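PDB 3K01: Acarbose/maltose binding protein GacH from Streptomyces glaucescens, which binds acarbose and an acarbose homolog, and probably maltose, as the solute receptor of an ABC transporter. Local coordinates for residues V87-V92 against V136-D141; D97-G102 against T127-K132; L145-E150 against V157-S162; N244-F249 against P261-D266. All blocks are in the same frame, centred on the assembly; numbering follows the deposited sequence. Where two conformers were deposited one is given.

Contact 1. Residues V87-V92 against V136-D141; sequences VMRTEV and VPQVID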
loop_
_atom_site.group_PDB
_atom_site.type_symbol
_atom_site.label_atom_id
_atom_site.label_comp_id
_atom_site.label_asym_id
_atom_site.label_seq_id
_atom_site.Cartn_x
_atom_site.Cartn_y
_atom_site.Cartn_z
ATOM N N VAL A 87 8.912 -16.951 11.147
ATOM C CA VAL A 87 8.918 -15.836 10.230
ATOM C C VAL A 87 7.480 -15.534 9.821
ATOM O O VAL A 87 6.726 -16.431 9.454
ATOM C CB VAL A 87 9.776 -16.145 9.000
ATOM C CG1 VAL A 87 9.665 -15.022 7.952
ATOM C CG2 VAL A 87 11.253 -16.342 9.418
ATOM N N MET A 88 7.134 -14.254 9.885
ATOM C CA MET A 88 5.752 -13.809 9.610
ATOM C C MET A 88 5.796 -12.803 8.473
ATOM O O MET A 88 6.514 -11.792 8.552
ATOM C CB MET A 88 5.216 -13.136 10.895
ATOM C CG MET A 88 3.811 -12.543 10.827
ATOM S SD MET A 88 2.616 -13.852 10.502
ATOM C CE MET A 88 1.166 -12.879 10.046
ATOM N N ARG A 89 4.989 -13.044 7.435
ATOM C CA ARG A 89 4.796 -12.004 6.404
ATOM C C ARG A 89 3.968 -10.870 7.025
ATOM O O ARG A 89 2.878 -11.116 7.558
ATOM C CB ARG A 89 4.126 -12.564 5.162
ATOM C CG ARG A 89 4.369 -11.696 3.967
ATOM C CD ARG A 89 3.418 -11.993 2.860
ATOM N NE ARG A 89 3.807 -11.439 1.569
ATOM C CZ ARG A 89 2.947 -11.251 0.565
ATOM N NH1 ARG A 89 1.664 -11.553 0.729
ATOM N NH2 ARG A 89 3.379 -10.790 -0.593
ATOM N N THR A 90 4.495 -9.646 6.954
ATOM C CA THR A 90 3.962 -8.521 7.741
ATOM C C THR A 90 3.591 -7.364 6.841
ATOM O O THR A 90 4.428 -6.847 6.112
ATOM C CB THR A 90 4.978 -7.979 8.797
ATOM O OG1 THR A 90 6.255 -7.732 8.181
ATOM C CG2 THR A 90 5.151 -8.952 9.962
ATOM N N GLU A 91 2.323 -6.947 6.862
ATOM C CA GLU A 91 1.942 -5.811 6.042
ATOM C C GLU A 91 2.718 -4.603 6.562
ATOM O O GLU A 91 3.151 -4.599 7.713
ATOM C CB GLU A 91 0.440 -5.609 6.139
ATOM C CG GLU A 91 -0.168 -4.840 4.992
ATOM C CD GLU A 91 -0.445 -3.383 5.328
ATOM O OE1 GLU A 91 -0.379 -2.979 6.520
ATOM O OE2 GLU A 91 -0.761 -2.628 4.388
ATOM N N VAL A 92 2.925 -3.579 5.733
ATOM C CA VAL A 92 3.762 -2.468 6.173
ATOM C C VAL A 92 3.336 -1.876 7.531
ATOM O O VAL A 92 4.192 -1.556 8.361
ATOM C CB VAL A 92 3.912 -1.358 5.124
ATOM C CG1 VAL A 92 4.737 -1.834 3.914
ATOM C CG2 VAL A 92 2.560 -0.758 4.676
ATOM N N VAL A 136 12.413 -6.948 7.054
ATOM C CA VAL A 136 13.070 -6.668 5.775
ATOM C C VAL A 136 11.968 -6.509 4.702
ATOM O O VAL A 136 10.937 -7.170 4.761
ATOM C CB VAL A 136 14.080 -7.762 5.342
ATOM C CG1 VAL A 136 15.261 -7.780 6.317
ATOM C CG2 VAL A 136 13.425 -9.148 5.277
ATOM N N PRO A 137 12.190 -5.635 3.717
ATOM C CA PRO A 137 11.125 -5.395 2.717
ATOM C C PRO A 137 10.969 -6.526 1.736
ATOM O O PRO A 137 11.938 -7.212 1.378
ATOM C CB PRO A 137 11.613 -4.132 1.985
ATOM C CG PRO A 137 12.652 -3.516 2.907
ATOM C CD PRO A 137 13.330 -4.740 3.487
ATOM N N GLN A 138 9.746 -6.698 1.252
ATOM C CA GLN A 138 9.445 -7.750 0.281
ATOM C C GLN A 138 8.794 -7.174 -0.988
ATOM O O GLN A 138 9.406 -7.217 -2.063
ATOM C CB GLN A 138 8.583 -8.830 0.900
ATOM C CG GLN A 138 8.414 -10.034 0.003
ATOM C CD GLN A 138 7.309 -10.920 0.468
ATOM O OE1 GLN A 138 6.200 -10.437 0.717
ATOM N NE2 GLN A 138 7.581 -12.235 0.628
ATOM N N VAL A 139 7.587 -6.607 -0.872
ATOM C CA VAL A 139 6.932 -6.002 -2.044
ATOM C C VAL A 139 6.301 -4.677 -1.635
ATOM O O VAL A 139 6.001 -4.436 -0.454
ATOM C CB VAL A 139 5.846 -6.925 -2.662
ATOM C CG1 VAL A 139 6.450 -8.211 -3.247
ATOM C CG2 VAL A 139 4.801 -7.261 -1.667
ATOM N N ILE A 140 6.095 -3.810 -2.620
ATOM C CA ILE A 140 5.463 -2.495 -2.399
ATOM C C ILE A 140 4.275 -2.323 -3.331
ATOM O O ILE A 140 4.249 -2.897 -4.413
ATOM C CB ILE A 140 6.505 -1.346 -2.627
ATOM C CG1 ILE A 140 5.946 0.062 -2.294
ATOM C CG2 ILE A 140 7.105 -1.394 -4.040
ATOM C CD1 ILE A 140 7.042 1.069 -1.969
ATOM N N ASP A 141 3.294 -1.541 -2.894
ATOM C CA ASP A 141 2.295 -1.081 -3.842
ATOM C C ASP A 141 1.792 0.296 -3.402
ATOM O O ASP A 141 2.254 0.871 -2.402
ATOM C CB ASP A 141 1.179 -2.120 -4.025
ATOM C CG ASP A 141 0.457 -2.438 -2.750
ATOM O OD1 ASP A 141 0.320 -1.547 -1.887
ATOM O OD2 ASP A 141 0.011 -3.600 -2.590
#
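R89 and Q138 meet through one short, nearly straight hydrogen bond: R89 NE gives its hydrogen to Q138 OE1 over 2.7 Å, with an N-H...O angle of 160°. The oxygen lies at the edge of the guanidinium, only 5° out of its plane, and receives the donor in its own carbonyl plane, on a lone pair. A second donor, R89 NH2, reaches the same Q138 OE1 at 3.1 Å, but its angle of 134° makes that bond weak. One amide oxygen is therefore gripped by a fork from the NE-NH2 side of the guanidinium, which limits how the arginine can rotate. The two side chains cross at about a right angle. Each is extended, with CG anti to the backbone N, which lets them bridge strands whose nearest CA atoms, those of R89 and Q138, are 8.8 Å apart. Beyond the polar centre, V139 CG2 approaches R89 NH2 obliquely at 4.0 Å. R89 NH1 is also bound, to T35 OG1, and the arginine makes a cation-pi contact with W298, so the buried charge is held by several partners. Opposite W298 of strand 293-302, strand 132-148 sets two residues, Q138 and V139, where a regular strand has one: a classic beta bulge, lying where these two strands pair in the mixed sheet of this solute-binding protein.

Contact 2. Residues D97-G102 against T127-K132; sequences DFASIG and TRYEGK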
loop_
_atom_site.group_PDB
_atom_site.type_symbol
_atom_site.label_atom_id
_atom_site.label_comp_id
_atom_site.label_asym_id
_atom_site.label_seq_id
_atom_site.Cartn_x
_atom_site.Cartn_y
_atom_site.Cartn_z
ATOM N N ASP A 97 2.711 -2.391 14.514
ATOM C CA ASP A 97 1.644 -3.034 15.288
ATOM C C ASP A 97 2.286 -4.162 16.121
ATOM O O ASP A 97 2.229 -4.163 17.364
ATOM C CB ASP A 97 0.570 -3.550 14.308
ATOM C CG ASP A 97 -0.661 -4.106 14.980
ATOM O OD1 ASP A 97 -0.797 -3.977 16.216
ATOM O OD2 ASP A 97 -1.479 -4.665 14.220
ATOM N N PHE A 98 2.924 -5.119 15.465
ATOM C CA PHE A 98 3.486 -6.281 16.181
ATOM C C PHE A 98 4.676 -5.871 17.043
ATOM O O PHE A 98 4.839 -6.400 18.143
ATOM C CB PHE A 98 3.953 -7.329 15.178
ATOM C CG PHE A 98 2.857 -7.965 14.339
ATOM C CD1 PHE A 98 1.522 -8.026 14.738
ATOM C CD2 PHE A 98 3.216 -8.559 13.155
ATOM C CE1 PHE A 98 0.565 -8.642 13.903
ATOM C CE2 PHE A 98 2.277 -9.175 12.323
ATOM C CZ PHE A 98 0.949 -9.209 12.705
ATOM N N ALA A 99 5.526 -4.963 16.574
ATOM C CA ALA A 99 6.711 -4.600 17.369
ATOM C C ALA A 99 6.297 -3.866 18.639
ATOM O O ALA A 99 6.949 -4.034 19.695
ATOM C CB ALA A 99 7.680 -3.770 16.559
ATOM N N SER A 100 5.254 -3.045 18.552
ATOM C CA SER A 100 4.805 -2.257 19.682
ATOM C C SER A 100 4.309 -3.099 20.831
ATOM O O SER A 100 4.206 -2.576 21.953
ATOM C CB SER A 100 3.700 -1.278 19.278
ATOM O OG SER A 100 2.491 -1.979 19.037
ATOM N N ILE A 101 3.959 -4.357 20.561
ATOM C CA ILE A 101 3.509 -5.291 21.617
ATOM C C ILE A 101 4.500 -6.427 21.860
ATOM O O ILE A 101 4.176 -7.436 22.476
ATOM C CB ILE A 101 2.075 -5.792 21.397
ATOM C CG1 ILE A 101 1.938 -6.487 20.039
ATOM C CG2 ILE A 101 1.098 -4.614 21.500
ATOM C CD1 ILE A 101 0.540 -7.051 19.796
ATOM N N GLY A 102 5.736 -6.204 21.420
ATOM C CA GLY A 102 6.844 -7.054 21.849
ATOM C C GLY A 102 6.984 -8.348 21.068
ATOM O O GLY A 102 7.707 -9.268 21.488
ATOM N N THR A 127 10.225 -0.739 7.688
ATOM C CA THR A 127 10.755 -1.824 8.530
ATOM C C THR A 127 11.174 -1.361 9.917
ATOM O O THR A 127 11.554 -2.194 10.740
ATOM C CB THR A 127 11.976 -2.511 7.862
ATOM O OG1 THR A 127 13.091 -1.623 7.873
ATOM C CG2 THR A 127 11.659 -3.007 6.448
ATOM N N ARG A 128 11.106 -0.062 10.186
ATOM C CA ARG A 128 11.655 0.503 11.431
ATOM C C ARG A 128 10.560 0.941 12.372
ATOM O O ARG A 128 9.518 1.468 11.933
ATOM C CB ARG A 128 12.557 1.700 11.132
ATOM C CG ARG A 128 13.618 1.449 10.094
ATOM C CD ARG A 128 14.962 1.294 10.672
ATOM N NE ARG A 128 15.410 2.452 11.440
ATOM C CZ ARG A 128 16.358 2.359 12.359
ATOM N NH1 ARG A 128 16.924 1.174 12.592
ATOM N NH2 ARG A 128 16.741 3.429 13.042
ATOM N N TYR A 129 10.827 0.780 13.658
ATOM C CA TYR A 129 9.886 1.187 14.696
ATOM C C TYR A 129 10.729 1.704 15.842
ATOM O O TYR A 129 11.564 0.970 16.371
ATOM C CB TYR A 129 9.010 0.023 15.154
ATOM C CG TYR A 129 8.097 0.379 16.319
ATOM C CD1 TYR A 129 7.053 1.287 16.174
ATOM C CD2 TYR A 129 8.293 -0.189 17.576
ATOM C CE1 TYR A 129 6.243 1.607 17.246
ATOM C CE2 TYR A 129 7.478 0.119 18.645
ATOM C CZ TYR A 129 6.455 1.030 18.467
ATOM O OH TYR A 129 5.613 1.346 19.514
ATOM N N GLU A 130 10.535 2.994 16.153
ATOM C CA GLU A 130 11.217 3.677 17.257
ATOM C C GLU A 130 12.716 3.400 17.242
ATOM O O GLU A 130 13.308 3.009 18.249
ATOM C CB GLU A 130 10.564 3.281 18.578
ATOM C CG GLU A 130 9.116 3.734 18.611
ATOM C CD GLU A 130 8.439 3.601 19.953
ATOM O OE1 GLU A 130 8.872 2.784 20.790
ATOM O OE2 GLU A 130 7.425 4.316 20.148
ATOM N N GLY A 131 13.308 3.611 16.079
ATOM C CA GLY A 131 14.758 3.587 15.952
ATOM C C GLY A 131 15.380 2.207 15.849
ATOM O O GLY A 131 16.617 2.115 15.858
ATOM N N LYS A 132 14.574 1.139 15.735
ATOM C CA LYS A 132 15.110 -0.215 15.514
ATOM C C LYS A 132 14.449 -0.853 14.304
ATOM O O LYS A 132 13.342 -0.473 13.924
ATOM C CB LYS A 132 14.931 -1.109 16.735
ATOM C CG LYS A 132 15.774 -0.665 17.949
ATOM C CD LYS A 132 15.556 -1.569 19.138
ATOM C CE LYS A 132 16.439 -1.170 20.317
ATOM N NZ LYS A 132 15.977 -1.892 21.534
HETATM O O HOH W 1 5.631 -0.139 22.159
#
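Y129, to which the short strand 128-129 leads, is where 127-132 touches helix 92-100, its ring lying against A99 and S100. Its CG atom stands anti to the backbone N (chi1 175°), which carries the ring out to the last turn of the helix. A99 CB comes obliquely to Y129 CD2 at 3.8 Å, while S100 CB lies 3.3 Å from Y129 OH at the far end of the ring. The phenol oxygen is also joined to the helix through a water, which is 3.0 Å from Y129 OH and donates to S100 O at 2.8 Å; this water lies in the ring plane, at its edge. Next, E130 lays CG over the centre of one face of the Y129 ring, 3.7 Å above its plane. E130 and G131 form the corner of a type I' turn, closed by K132 N to Y129 O at 3.1 Å; Y129 N to K132 O, at 2.8 Å, is the other bond of the same pair. Across the contact, S100 OG spends its hydrogen on D97 O within its own helix, and G102, with positive phi, is the C-prime residue of the Schellman motif ending that helix. What results is a surface contact that is apolar along the ring, with a water joining Y129 OH to S100 O.

Contact 3. Residues L145-E150 against V157-S162; sequences LFYNKE and VEVPGS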
loop_
_atom_site.group_PDB
_atom_site.type_symbol
_atom_site.label_atom_id
_atom_site.label_comp_id
_atom_site.label_asym_id
_atom_site.label_seq_id
_atom_site.Cartn_x
_atom_site.Cartn_y
_atom_site.Cartn_z
ATOM N N LEU A 145 -3.537 6.798 -10.692
ATOM C CA LEU A 145 -4.657 7.249 -11.520
ATOM C C LEU A 145 -4.797 6.334 -12.747
ATOM O O LEU A 145 -3.924 6.319 -13.616
ATOM C CB LEU A 145 -4.389 8.674 -11.963
ATOM C CG LEU A 145 -5.532 9.336 -12.749
ATOM C CD1 LEU A 145 -6.751 9.575 -11.904
ATOM C CD2 LEU A 145 -5.009 10.630 -13.369
ATOM N N PHE A 146 -5.879 5.570 -12.788
ATOM C CA PHE A 146 -6.226 4.765 -13.966
ATOM C C PHE A 146 -7.019 5.644 -14.930
ATOM O O PHE A 146 -7.864 6.441 -14.513
ATOM C CB PHE A 146 -7.151 3.611 -13.581
ATOM C CG PHE A 146 -6.507 2.469 -12.842
ATOM C CD1 PHE A 146 -6.868 1.178 -13.170
ATOM C CD2 PHE A 146 -5.615 2.644 -11.777
ATOM C CE1 PHE A 146 -6.363 0.074 -12.497
ATOM C CE2 PHE A 146 -5.086 1.536 -11.104
ATOM C CZ PHE A 146 -5.461 0.247 -11.486
ATOM N N TYR A 147 -6.783 5.501 -16.225
ATOM C CA TYR A 147 -7.527 6.288 -17.198
ATOM C C TYR A 147 -7.863 5.463 -18.436
ATOM O O TYR A 147 -7.134 4.557 -18.846
ATOM C CB TYR A 147 -6.807 7.601 -17.572
ATOM C CG TYR A 147 -5.423 7.465 -18.139
ATOM C CD1 TYR A 147 -4.311 7.355 -17.300
ATOM C CD2 TYR A 147 -5.222 7.490 -19.529
ATOM C CE1 TYR A 147 -3.040 7.253 -17.826
ATOM C CE2 TYR A 147 -3.965 7.387 -20.046
ATOM C CZ TYR A 147 -2.887 7.275 -19.190
ATOM O OH TYR A 147 -1.600 7.163 -19.700
ATOM N N ASN A 148 -9.006 5.804 -19.025
ATOM C CA ASN A 148 -9.492 5.236 -20.272
ATOM C C ASN A 148 -8.863 6.033 -21.407
ATOM O O ASN A 148 -9.188 7.204 -21.631
ATOM C CB ASN A 148 -11.021 5.354 -20.272
ATOM C CG ASN A 148 -11.689 4.700 -21.476
ATOM O OD1 ASN A 148 -12.784 4.059 -21.337
ATOM N ND2 ASN A 148 -11.123 4.895 -22.639
ATOM N N LYS A 149 -7.937 5.400 -22.126
ATOM C CA LYS A 149 -7.190 6.130 -23.157
ATOM C C LYS A 149 -8.095 6.659 -24.253
ATOM O O LYS A 149 -7.927 7.793 -24.685
ATOM C CB LYS A 149 -6.076 5.272 -23.749
ATOM C CG LYS A 149 -4.935 5.019 -22.777
ATOM C CD LYS A 149 -3.826 4.191 -23.414
ATOM C CE LYS A 149 -2.702 3.946 -22.424
ATOM N NZ LYS A 149 -1.403 3.610 -23.089
ATOM N N GLU A 150 -9.072 5.864 -24.679
ATOM C CA GLU A 150 -9.943 6.270 -25.771
ATOM C C GLU A 150 -10.794 7.463 -25.372
ATOM O O GLU A 150 -11.019 8.353 -26.185
ATOM C CB GLU A 150 -10.806 5.109 -26.227
ATOM C CG GLU A 150 -11.644 5.434 -27.452
ATOM C CD GLU A 150 -13.024 5.954 -27.138
ATOM O OE1 GLU A 150 -13.578 5.766 -26.020
ATOM O OE2 GLU A 150 -13.608 6.577 -28.062
ATOM N N VAL A 157 -7.635 15.437 -24.432
ATOM C CA VAL A 157 -6.940 15.912 -23.244
ATOM C C VAL A 157 -5.752 15.030 -22.885
ATOM O O VAL A 157 -5.729 13.835 -23.217
ATOM C CB VAL A 157 -7.878 16.006 -22.029
ATOM C CG1 VAL A 157 -9.059 16.922 -22.306
ATOM C CG2 VAL A 157 -8.360 14.636 -21.603
ATOM N N GLU A 158 -4.791 15.625 -22.180
ATOM C CA GLU A 158 -3.674 14.891 -21.609
ATOM C C GLU A 158 -4.098 14.321 -20.266
ATOM O O GLU A 158 -5.021 14.820 -19.626
ATOM C CB GLU A 158 -2.465 15.803 -21.367
ATOM C CG GLU A 158 -1.925 16.557 -22.588
ATOM C CD GLU A 158 -1.575 15.665 -23.766
ATOM O OE1 GLU A 158 -1.809 16.110 -24.920
ATOM O OE2 GLU A 158 -1.053 14.540 -23.558
ATOM N N VAL A 159 -3.400 13.282 -19.826
ATOM C CA VAL A 159 -3.598 12.764 -18.474
ATOM C C VAL A 159 -3.306 13.887 -17.476
ATOM O O VAL A 159 -2.261 14.515 -17.554
ATOM C CB VAL A 159 -2.597 11.603 -18.195
ATOM C CG1 VAL A 159 -2.774 11.071 -16.791
ATOM C CG2 VAL A 159 -2.756 10.525 -19.250
ATOM N N PRO A 160 -4.257 14.205 -16.587
ATOM C CA PRO A 160 -3.999 15.324 -15.670
ATOM C C PRO A 160 -2.947 15.029 -14.614
ATOM O O PRO A 160 -2.918 13.943 -14.029
ATOM C CB PRO A 160 -5.355 15.585 -15.017
ATOM C CG PRO A 160 -6.101 14.265 -15.119
ATOM C CD PRO A 160 -5.610 13.636 -16.412
ATOM N N GLY A 161 -2.130 16.039 -14.335
ATOM C CA GLY A 161 -1.060 15.911 -13.362
ATOM C C GLY A 161 -1.390 16.553 -12.024
ATOM O O GLY A 161 -0.612 16.433 -11.080
ATOM N N SER A 162 -2.521 17.242 -11.937
ATOM C CA SER A 162 -2.951 17.930 -10.724
ATOM C C SER A 162 -4.473 17.961 -10.669
ATOM O O SER A 162 -5.149 17.739 -11.676
ATOM C CB SER A 162 -2.410 19.361 -10.687
ATOM O OG SER A 162 -3.126 20.141 -11.638
#
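V159 is the wedge of this contact, its two methyls pushed between the side chains of L145 and Y147, which project from the same side of strand 132-148. CG2 sits over one face of the Y147 ring, 3.5 Å from the ring centroid and 22° off the normal, a CH-pi contact. It is displaced toward the rim on the hydroxyl side, and its nearest ring atom is CZ, with V159 CG2 to Y147 CZ at 3.3 Å. The other methyl lies between the ring and the leucine and touches both: V159 CG1 is 4.0 Å from Y147 CE1 and 4.1 Å from L145 CD2. CG1 takes this place by standing anti to the backbone N (chi1 179°). L145 and V159 run alongside each other in opposite senses. L145 CD2 is itself a smaller bump, lodged against P160: it is 4.2 Å from P160 CG and 4.0 Å from P160 O. The touching atoms are mostly carbon, with Y147 OH and P160 O at the margins, so shape governs the fit. The loop between helices 149-155 and 163-177 is thus laid back over the end of the strand that leads into the first of them. A282 of strand 279-283 touches both V159 and Y147, strand 254-259 brings M256 to Y147 and P160, and P160 also touches E165 and L166 of helix 163-177.

Contact 4. Residues N244-F249 against P261-D266; sequences NMQNAF and PWAIED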
loop_
_atom_site.group_PDB
_atom_site.type_symbol
_atom_site.label_atom_id
_atom_site.label_comp_id
_atom_site.label_asym_id
_atom_site.label_seq_id
_atom_site.Cartn_x
_atom_site.Cartn_y
_atom_site.Cartn_z
ATOM N N ASN A 244 -19.064 0.039 -7.016
ATOM C CA ASN A 244 -19.524 1.192 -7.765
ATOM C C ASN A 244 -18.380 1.796 -8.599
ATOM O O ASN A 244 -18.567 2.179 -9.761
ATOM C CB ASN A 244 -20.132 2.259 -6.829
ATOM C CG ASN A 244 -21.555 1.939 -6.394
ATOM O OD1 ASN A 244 -21.922 2.109 -5.214
ATOM N ND2 ASN A 244 -22.356 1.490 -7.312
ATOM N N MET A 245 -17.203 1.888 -8.007
ATOM C CA MET A 245 -16.062 2.440 -8.713
ATOM C C MET A 245 -15.655 1.550 -9.888
ATOM O O MET A 245 -15.510 2.045 -11.006
ATOM C CB MET A 245 -14.897 2.555 -7.747
ATOM C CG MET A 245 -13.652 3.086 -8.402
ATOM S SD MET A 245 -12.395 3.628 -7.253
ATOM C CE MET A 245 -12.130 2.096 -6.367
ATOM N N GLN A 246 -15.498 0.258 -9.642
ATOM C CA GLN A 246 -15.125 -0.667 -10.722
ATOM C C GLN A 246 -16.160 -0.670 -11.831
ATOM O O GLN A 246 -15.807 -0.603 -13.007
ATOM C CB GLN A 246 -14.922 -2.095 -10.195
ATOM C CG GLN A 246 -13.736 -2.245 -9.235
ATOM C CD GLN A 246 -12.442 -1.866 -9.894
ATOM O OE1 GLN A 246 -11.925 -0.757 -9.714
ATOM N NE2 GLN A 246 -11.915 -2.777 -10.691
ATOM N N ASN A 247 -17.442 -0.676 -11.483
ATOM C CA ASN A 247 -18.469 -0.707 -12.516
ATOM C C ASN A 247 -18.442 0.580 -13.326
ATOM O O ASN A 247 -18.612 0.563 -14.556
ATOM C CB ASN A 247 -19.871 -0.905 -11.909
ATOM C CG ASN A 247 -20.057 -2.285 -11.289
ATOM O OD1 ASN A 247 -19.318 -3.205 -11.567
ATOM N ND2 ASN A 247 -21.037 -2.398 -10.408
ATOM N N ALA A 248 -18.252 1.712 -12.651
ATOM C CA ALA A 248 -18.219 3.003 -13.340
ATOM C C ALA A 248 -17.039 3.061 -14.301
ATOM O O ALA A 248 -17.177 3.570 -15.445
ATOM C CB ALA A 248 -18.149 4.161 -12.341
ATOM N N PHE A 249 -15.876 2.599 -13.863
ATOM C CA PHE A 249 -14.708 2.715 -14.713
ATOM C C PHE A 249 -14.750 1.689 -15.854
ATOM O O PHE A 249 -14.421 2.011 -17.009
ATOM C CB PHE A 249 -13.433 2.555 -13.886
ATOM C CG PHE A 249 -12.179 2.757 -14.661
ATOM C CD1 PHE A 249 -11.752 4.043 -14.954
ATOM C CD2 PHE A 249 -11.467 1.688 -15.161
ATOM C CE1 PHE A 249 -10.571 4.243 -15.673
ATOM C CE2 PHE A 249 -10.285 1.904 -15.904
ATOM C CZ PHE A 249 -9.846 3.182 -16.162
ATOM N N PRO A 261 -2.742 -2.006 -7.867
ATOM C CA PRO A 261 -2.444 -3.146 -8.744
ATOM C C PRO A 261 -3.493 -4.247 -8.657
ATOM O O PRO A 261 -3.744 -4.940 -9.650
ATOM C CB PRO A 261 -1.081 -3.638 -8.223
ATOM C CG PRO A 261 -0.462 -2.354 -7.656
ATOM C CD PRO A 261 -1.609 -1.675 -6.977
ATOM N N TRP A 262 -4.119 -4.395 -7.495
ATOM C CA TRP A 262 -5.131 -5.416 -7.269
ATOM C C TRP A 262 -6.359 -5.240 -8.166
ATOM O O TRP A 262 -7.183 -6.155 -8.267
ATOM C CB TRP A 262 -5.573 -5.423 -5.785
ATOM C CG TRP A 262 -6.008 -4.085 -5.335
ATOM C CD1 TRP A 262 -7.247 -3.532 -5.502
ATOM C CD2 TRP A 262 -5.212 -3.094 -4.678
ATOM N NE1 TRP A 262 -7.272 -2.255 -4.994
ATOM C CE2 TRP A 262 -6.033 -1.968 -4.470
ATOM C CE3 TRP A 262 -3.885 -3.048 -4.242
ATOM C CZ2 TRP A 262 -5.569 -0.794 -3.847
ATOM C CZ3 TRP A 262 -3.421 -1.875 -3.600
ATOM C CH2 TRP A 262 -4.261 -0.761 -3.430
ATOM N N ALA A 263 -6.507 -4.080 -8.802
ATOM C CA ALA A 263 -7.663 -3.800 -9.682
ATOM C C ALA A 263 -7.453 -4.142 -11.151
ATOM O O ALA A 263 -8.410 -4.114 -11.932
ATOM C CB ALA A 263 -8.079 -2.351 -9.571
ATOM N N ILE A 264 -6.202 -4.343 -11.556
ATOM C CA ILE A 264 -5.855 -4.458 -12.981
ATOM C C ILE A 264 -6.592 -5.592 -13.689
ATOM O O ILE A 264 -7.151 -5.374 -14.760
ATOM C CB ILE A 264 -4.326 -4.570 -13.149
ATOM C CG1 ILE A 264 -3.634 -3.242 -12.772
ATOM C CG2 ILE A 264 -3.968 -5.001 -14.572
ATOM C CD1 ILE A 264 -3.827 -2.116 -13.749
ATOM N N GLU A 265 -6.594 -6.778 -13.110
ATOM C CA GLU A 265 -7.247 -7.885 -13.802
ATOM C C GLU A 265 -8.749 -7.649 -13.944
ATOM O O GLU A 265 -9.332 -7.919 -15.005
ATOM C CB GLU A 265 -6.920 -9.221 -13.132
ATOM C CG GLU A 265 -5.454 -9.613 -13.351
ATOM C CD GLU A 265 -5.085 -9.717 -14.828
ATOM O OE1 GLU A 265 -5.803 -10.428 -15.560
ATOM O OE2 GLU A 265 -4.103 -9.077 -15.277
ATOM N N ASP A 266 -9.390 -7.124 -12.903
ATOM C CA ASP A 266 -10.802 -6.824 -13.011
ATOM C C ASP A 266 -11.069 -5.781 -14.104
ATOM O O ASP A 266 -12.034 -5.898 -14.872
ATOM C CB ASP A 266 -11.349 -6.369 -11.650
ATOM C CG ASP A 266 -12.859 -6.183 -11.658
ATOM O OD1 ASP A 266 -13.591 -7.033 -12.202
ATOM O OD2 ASP A 266 -13.334 -5.161 -11.127
#
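Q246 and D266 mark the closest backbone approach, their CA atoms 7.9 Å apart, between helix 241-251 and the helix that holds D266, 264-268. One bond carries the contact: Q246 NE2 donates to D266 OD2 at 2.8 Å, with an almost straight N-H...O angle of 173°. The acceptor lies nearly in the amide plane, and D266 OD2 is met on its anti side, with the donor 19° out of the carboxylate plane. The glutamine is bent at chi2, curling its chain round the acceptor: Q246 CG lies 3.5 Å from D266 OD2. The amide and carboxylate planes stand 35° apart. A263 CB lies 4.0 Å from Q246 NE2, packing against the amide. D266 OD1 makes a salt bridge with K250, one turn further along helix 241-251, so both carboxylate oxygens are tied to that helix and the aspartate is probably held ionised. Q246 also packs on M257 of strand 254-259, the strand lying between the two helices in the chain, while I264, on the other side of its helix, touches F146 of strand 132-148 and M352 and F356 of helix 351-360.

From the N terminus, strand 87-91 runs straight into helix 92-100, so contacts 1 and 2 open one after the other. Contact 2 closes first, at the hairpin 127-132, and is nested inside the larger loop that contact 1 closes at 136-141; the two touch where F98 packs on M88 and T90, and T127 on P137. Strand 132-148 then carries the chain on to contact 3, which closes a short loop around helix 149-155. Contact 4 follows in series, spanning strand 254-259. It touches contact 3 through F146 with I264 and F249, and contact 1 through D141 with P261 and W262. Contacts 2 and 3, 39 Å apart between centres, lie on opposite sides of the chain's centre, linked by this long strand.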